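Local coordinates for SVS_variant_AS1 (Streptomyces sp. CWA1, PDB 6TJA), which probably catalyses, as an engineered variant from ancestral sequence reconstruction, the metal-dependent cyclisation of geranylgeranyl diphosphate to the diterpene spiroviolene, at residues F79-R90 / D124-I133. Numbering follows the deposited sequence.
Sequences FVYWLFAFDDHR and DRFVPALQDI
Phe126 enters a hole formed by Trp82, Ala85, Phe86 and Arg90 on helix 79-90, which runs nearly antiparallel to helix 126-133 (158° between axes). Its CG stands anti to its own carbonyl carbon (chi1 -78°), which turns the ring toward helix 79-90. From CB outward, Phe126 CB is 3.9 Å from Phe86 CD1, which Phe126 CG also touches, and the Phe86 ring presents its edge to the Phe126 face. On one flank Phe126 CD1 approaches Trp82 NE1, and Phe126 CE1 is 3.7 Å from Ala85 CB. On the other, Phe126 CD2 sits over the centre of the Arg90 guanidinium face, 3.5 Å from Arg90 CZ, and Phe126 CE2 meets His89 CB. At the tip, Phe126 CZ is 3.7 Å from His89 ND1, which donates to Ala85 O.

Trp82 NE1 donates to Phe126 O at 2.9 Å and 168°, near its indole plane, while Leu130 CD1 covers the six-membered ring of that indole. Asp124 OD1 caps Phe126 N and, from the opposite face of its carboxylate, accepts from Arg90 NH1 in a salt bridge, on the syn side.

The aspartate-rich DDxxxD motif of class I terpene cyclases begins at Asp87, whose CB points away from helix 126-133. Phe126 is thus a knob whose O bonds directly to Trp82 and whose N reaches Arg90 through Asp124, consistent with a fixed helix start; two donors on OD1, one cationic, probably keep Asp124 ionised.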
loop_
_atom_site.group_PDB
_atom_site.type_symbol
_atom_site.label_atom_id
_atom_site.label_comp_id
_atom_site.label_asym_id
_atom_site.label_seq_id
_atom_site.Cartn_x
_atom_site.Cartn_y
_atom_site.Cartn_z
ATOM N N PHE A 79 10.165 13.568 8.234
ATOM C CA PHE A 79 8.919 13.040 7.628
ATOM C C PHE A 79 7.729 13.464 8.475
ATOM O O PHE A 79 6.649 13.577 7.919
ATOM C CB PHE A 79 8.867 11.523 7.475
ATOM C CG PHE A 79 7.534 11.081 6.926
ATOM C CD1 PHE A 79 7.204 11.316 5.598
ATOM C CD2 PHE A 79 6.593 10.478 7.737
ATOM C CE1 PHE A 79 5.984 10.907 5.077
ATOM C CE2 PHE A 79 5.338 10.156 7.234
ATOM C CZ PHE A 79 5.039 10.375 5.904
ATOM N N VAL A 80 7.881 13.628 9.786
ATOM C CA VAL A 80 6.705 14.048 10.608
ATOM C C VAL A 80 6.363 15.502 10.259
ATOM O O VAL A 80 5.131 15.794 10.178
ATOM C CB VAL A 80 6.889 13.863 12.119
ATOM C CG1 VAL A 80 5.705 14.467 12.882
ATOM C CG2 VAL A 80 7.071 12.398 12.474
ATOM N N TYR A 81 7.374 16.364 10.041
ATOM C CA TYR A 81 7.154 17.766 9.575
ATOM C C TYR A 81 6.427 17.728 8.221
ATOM O O TYR A 81 5.372 18.407 8.012
ATOM C CB TYR A 81 8.467 18.551 9.481
ATOM C CG TYR A 81 9.027 19.010 10.806
ATOM C CD1 TYR A 81 8.454 20.059 11.497
ATOM C CD2 TYR A 81 10.124 18.392 11.376
ATOM C CE1 TYR A 81 8.956 20.484 12.722
ATOM C CE2 TYR A 81 10.657 18.825 12.577
ATOM C CZ TYR A 81 10.063 19.867 13.258
ATOM O OH TYR A 81 10.548 20.252 14.453
ATOM N N TRP A 82 7.011 16.976 7.300
ATOM C CA TRP A 82 6.506 16.790 5.924
ATOM C C TRP A 82 5.045 16.384 5.978
ATOM O O TRP A 82 4.266 16.975 5.265
ATOM C CB TRP A 82 7.314 15.732 5.186
ATOM C CG TRP A 82 6.919 15.652 3.754
ATOM C CD1 TRP A 82 7.416 16.375 2.705
ATOM C CD2 TRP A 82 5.902 14.804 3.219
ATOM N NE1 TRP A 82 6.805 15.998 1.546
ATOM C CE2 TRP A 82 5.850 15.058 1.836
ATOM C CE3 TRP A 82 5.044 13.853 3.771
ATOM C CZ2 TRP A 82 4.964 14.380 1.006
ATOM C CZ3 TRP A 82 4.149 13.213 2.950
ATOM C CH2 TRP A 82 4.119 13.464 1.585
ATOM N N LEU A 83 4.722 15.392 6.800
ATOM C CA LEU A 83 3.363 14.838 6.922
ATOM C C LEU A 83 2.418 15.942 7.376
ATOM O O LEU A 83 1.363 16.082 6.745
ATOM C CB LEU A 83 3.351 13.662 7.898
ATOM C CG LEU A 83 1.977 13.053 8.196
ATOM C CD1 LEU A 83 1.550 12.093 7.100
ATOM C CD2 LEU A 83 2.030 12.351 9.537
ATOM N N PHE A 84 2.750 16.690 8.423
ATOM C CA PHE A 84 1.847 17.766 8.919
ATOM C C PHE A 84 1.637 18.787 7.793
ATOM O O PHE A 84 0.504 19.202 7.532
ATOM C CB PHE A 84 2.357 18.404 10.215
ATOM C CG PHE A 84 2.185 17.545 11.441
ATOM C CD1 PHE A 84 1.038 16.783 11.632
ATOM C CD2 PHE A 84 3.177 17.491 12.408
ATOM C CE1 PHE A 84 0.894 15.993 12.762
ATOM C CE2 PHE A 84 3.024 16.714 13.550
ATOM C CZ PHE A 84 1.882 15.969 13.724
ATOM N N ALA A 85 2.714 19.137 7.100
ATOM C CA ALA A 85 2.707 20.150 6.030
ATOM C C ALA A 85 1.867 19.638 4.840
ATOM O O ALA A 85 0.992 20.384 4.333
ATOM C CB ALA A 85 4.125 20.463 5.651
ATOM N N PHE A 86 2.080 18.399 4.408
ATOM C CA PHE A 86 1.340 17.804 3.267
ATOM C C PHE A 86 -0.137 17.644 3.655
ATOM O O PHE A 86 -1.037 17.989 2.871
ATOM C CB PHE A 86 1.992 16.486 2.840
ATOM C CG PHE A 86 1.373 15.862 1.619
ATOM C CD1 PHE A 86 1.922 16.078 0.363
ATOM C CD2 PHE A 86 0.258 15.042 1.730
ATOM C CE1 PHE A 86 1.359 15.491 -0.758
ATOM C CE2 PHE A 86 -0.305 14.465 0.602
ATOM C CZ PHE A 86 0.234 14.707 -0.638
ATOM N N ASP A 87 -0.407 17.163 4.862
ATOM C CA ASP A 87 -1.800 17.025 5.330
ATOM C C ASP A 87 -2.486 18.391 5.209
ATOM O O ASP A 87 -3.553 18.447 4.590
ATOM C CB ASP A 87 -1.902 16.479 6.756
ATOM C CG ASP A 87 -3.348 16.242 7.156
ATOM O OD1 ASP A 87 -4.032 15.471 6.448
ATOM O OD2 ASP A 87 -3.796 16.864 8.136
ATOM N N ASP A 88 -1.870 19.460 5.727
ATOM C CA ASP A 88 -2.532 20.785 5.907
ATOM C C ASP A 88 -2.681 21.544 4.570
ATOM O O ASP A 88 -3.667 22.273 4.453
ATOM C CB ASP A 88 -1.805 21.617 6.966
ATOM C CG ASP A 88 -2.361 23.018 7.156
ATOM O OD1 ASP A 88 -3.364 23.178 7.892
ATOM O OD2 ASP A 88 -1.758 23.928 6.585
ATOM N N HIS A 89 -1.792 21.357 3.613
ATOM C CA HIS A 89 -1.872 22.035 2.343
ATOM C C HIS A 89 -2.476 21.240 1.190
ATOM O O HIS A 89 -2.887 21.820 0.236
ATOM C CB HIS A 89 -0.496 22.488 1.886
ATOM C CG HIS A 89 0.095 23.563 2.717
ATOM N ND1 HIS A 89 1.106 23.329 3.619
ATOM C CD2 HIS A 89 -0.169 24.883 2.785
ATOM C CE1 HIS A 89 1.426 24.455 4.221
ATOM N NE2 HIS A 89 0.669 25.414 3.731
ATOM N N ARG A 90 -2.515 19.925 1.263
ATOM C CA ARG A 90 -3.003 19.141 0.143
ATOM C C ARG A 90 -4.062 18.138 0.426
ATOM O O ARG A 90 -4.666 17.642 -0.461
ATOM C CB ARG A 90 -1.862 18.334 -0.460
ATOM C CG ARG A 90 -0.683 19.128 -0.907
ATOM C CD ARG A 90 -0.713 19.381 -2.391
ATOM N NE ARG A 90 0.065 20.546 -2.710
ATOM C CZ ARG A 90 1.176 20.536 -3.415
ATOM N NH1 ARG A 90 1.667 19.412 -3.907
ATOM N NH2 ARG A 90 1.804 21.665 -3.613
ATOM N N ASP A 124 5.636 20.242 -8.111
ATOM C CA ASP A 124 5.211 19.973 -6.767
ATOM C C ASP A 124 6.295 20.196 -5.745
ATOM O O ASP A 124 7.264 19.498 -5.736
ATOM C CB ASP A 124 4.850 18.557 -6.773
ATOM C CG ASP A 124 3.920 18.265 -5.791
ATOM O OD1 ASP A 124 4.012 18.846 -4.708
ATOM O OD2 ASP A 124 2.954 17.571 -6.046
ATOM N N ARG A 125 6.092 21.118 -4.826
ATOM C CA ARG A 125 7.201 21.470 -3.900
ATOM C C ARG A 125 7.298 20.434 -2.764
ATOM O O ARG A 125 8.365 20.375 -2.099
ATOM C CB ARG A 125 6.993 22.894 -3.381
ATOM C CG ARG A 125 5.711 23.097 -2.587
ATOM C CD ARG A 125 5.656 24.506 -2.026
ATOM N NE ARG A 125 4.639 24.675 -0.993
ATOM C CZ ARG A 125 3.336 24.819 -1.221
ATOM N NH1 ARG A 125 2.856 24.789 -2.455
ATOM N NH2 ARG A 125 2.514 24.974 -0.198
ATOM N N PHE A 126 6.247 19.632 -2.535
ATOM C CA PHE A 126 6.275 18.563 -1.510
ATOM C C PHE A 126 7.180 17.421 -1.980
ATOM O O PHE A 126 7.730 16.741 -1.116
ATOM C CB PHE A 126 4.861 18.126 -1.134
ATOM C CG PHE A 126 4.227 19.116 -0.202
ATOM C CD1 PHE A 126 4.611 19.176 1.132
ATOM C CD2 PHE A 126 3.279 20.023 -0.663
ATOM C CE1 PHE A 126 4.080 20.143 1.984
ATOM C CE2 PHE A 126 2.737 20.980 0.192
ATOM C CZ PHE A 126 3.147 21.048 1.509
ATOM N N VAL A 127 7.355 17.233 -3.296
ATOM C CA VAL A 127 7.970 15.981 -3.828
ATOM C C VAL A 127 9.476 15.976 -3.558
ATOM O O VAL A 127 9.951 14.998 -2.990
ATOM C CB VAL A 127 7.594 15.697 -5.292
ATOM C CG1 VAL A 127 8.616 14.823 -6.006
ATOM C CG2 VAL A 127 6.206 15.087 -5.361
ATOM N N PRO A 128 10.276 17.006 -3.921
ATOM C CA PRO A 128 11.720 16.969 -3.679
ATOM C C PRO A 128 12.058 16.780 -2.187
ATOM O O PRO A 128 12.917 15.977 -1.882
ATOM C CB PRO A 128 12.254 18.325 -4.205
ATOM C CG PRO A 128 11.168 18.775 -5.187
ATOM C CD PRO A 128 9.868 18.240 -4.617
ATOM N N ALA A 129 11.331 17.454 -1.298
ATOM C CA ALA A 129 11.436 17.276 0.170
ATOM C C ALA A 129 11.262 15.792 0.568
ATOM O O ALA A 129 12.127 15.270 1.332
ATOM C CB ALA A 129 10.425 18.171 0.847
ATOM N N LEU A 130 10.196 15.135 0.080
ATOM C CA LEU A 130 9.926 13.705 0.374
ATOM C C LEU A 130 11.088 12.876 -0.150
ATOM O O LEU A 130 11.449 11.894 0.507
ATOM C CB LEU A 130 8.603 13.237 -0.255
ATOM C CG LEU A 130 8.214 11.797 0.083
ATOM C CD1 LEU A 130 8.085 11.617 1.598
ATOM C CD2 LEU A 130 6.929 11.364 -0.596
ATOM N N GLN A 131 11.629 13.227 -1.314
ATOM C CA GLN A 131 12.687 12.413 -1.969
ATOM C C GLN A 131 13.985 12.493 -1.156
ATOM O O GLN A 131 14.747 11.495 -1.172
ATOM C CB GLN A 131 12.876 12.839 -3.421
ATOM C CG GLN A 131 11.771 12.322 -4.330
ATOM C CD GLN A 131 12.070 12.605 -5.778
ATOM O OE1 GLN A 131 12.336 13.740 -6.134
ATOM N NE2 GLN A 131 12.012 11.577 -6.612
ATOM N N ASP A 132 14.233 13.632 -0.512
ATOM C CA ASP A 132 15.405 13.860 0.362
ATOM C C ASP A 132 15.258 12.971 1.601
ATOM O O ASP A 132 16.199 12.237 1.937
ATOM C CB ASP A 132 15.506 15.324 0.795
ATOM C CG ASP A 132 16.764 15.590 1.612
ATOM O OD1 ASP A 132 17.884 15.501 1.044
ATOM O OD2 ASP A 132 16.621 15.799 2.808
ATOM N N ILE A 133 14.076 13.008 2.226
ATOM C CA ILE A 133 13.742 12.104 3.353
ATOM C C ILE A 133 13.990 10.678 2.878
ATOM O O ILE A 133 14.718 9.975 3.563
ATOM C CB ILE A 133 12.308 12.292 3.860
ATOM C CG1 ILE A 133 12.124 13.653 4.531
ATOM C CG2 ILE A 133 11.940 11.144 4.786
ATOM C CD1 ILE A 133 10.675 14.133 4.566
#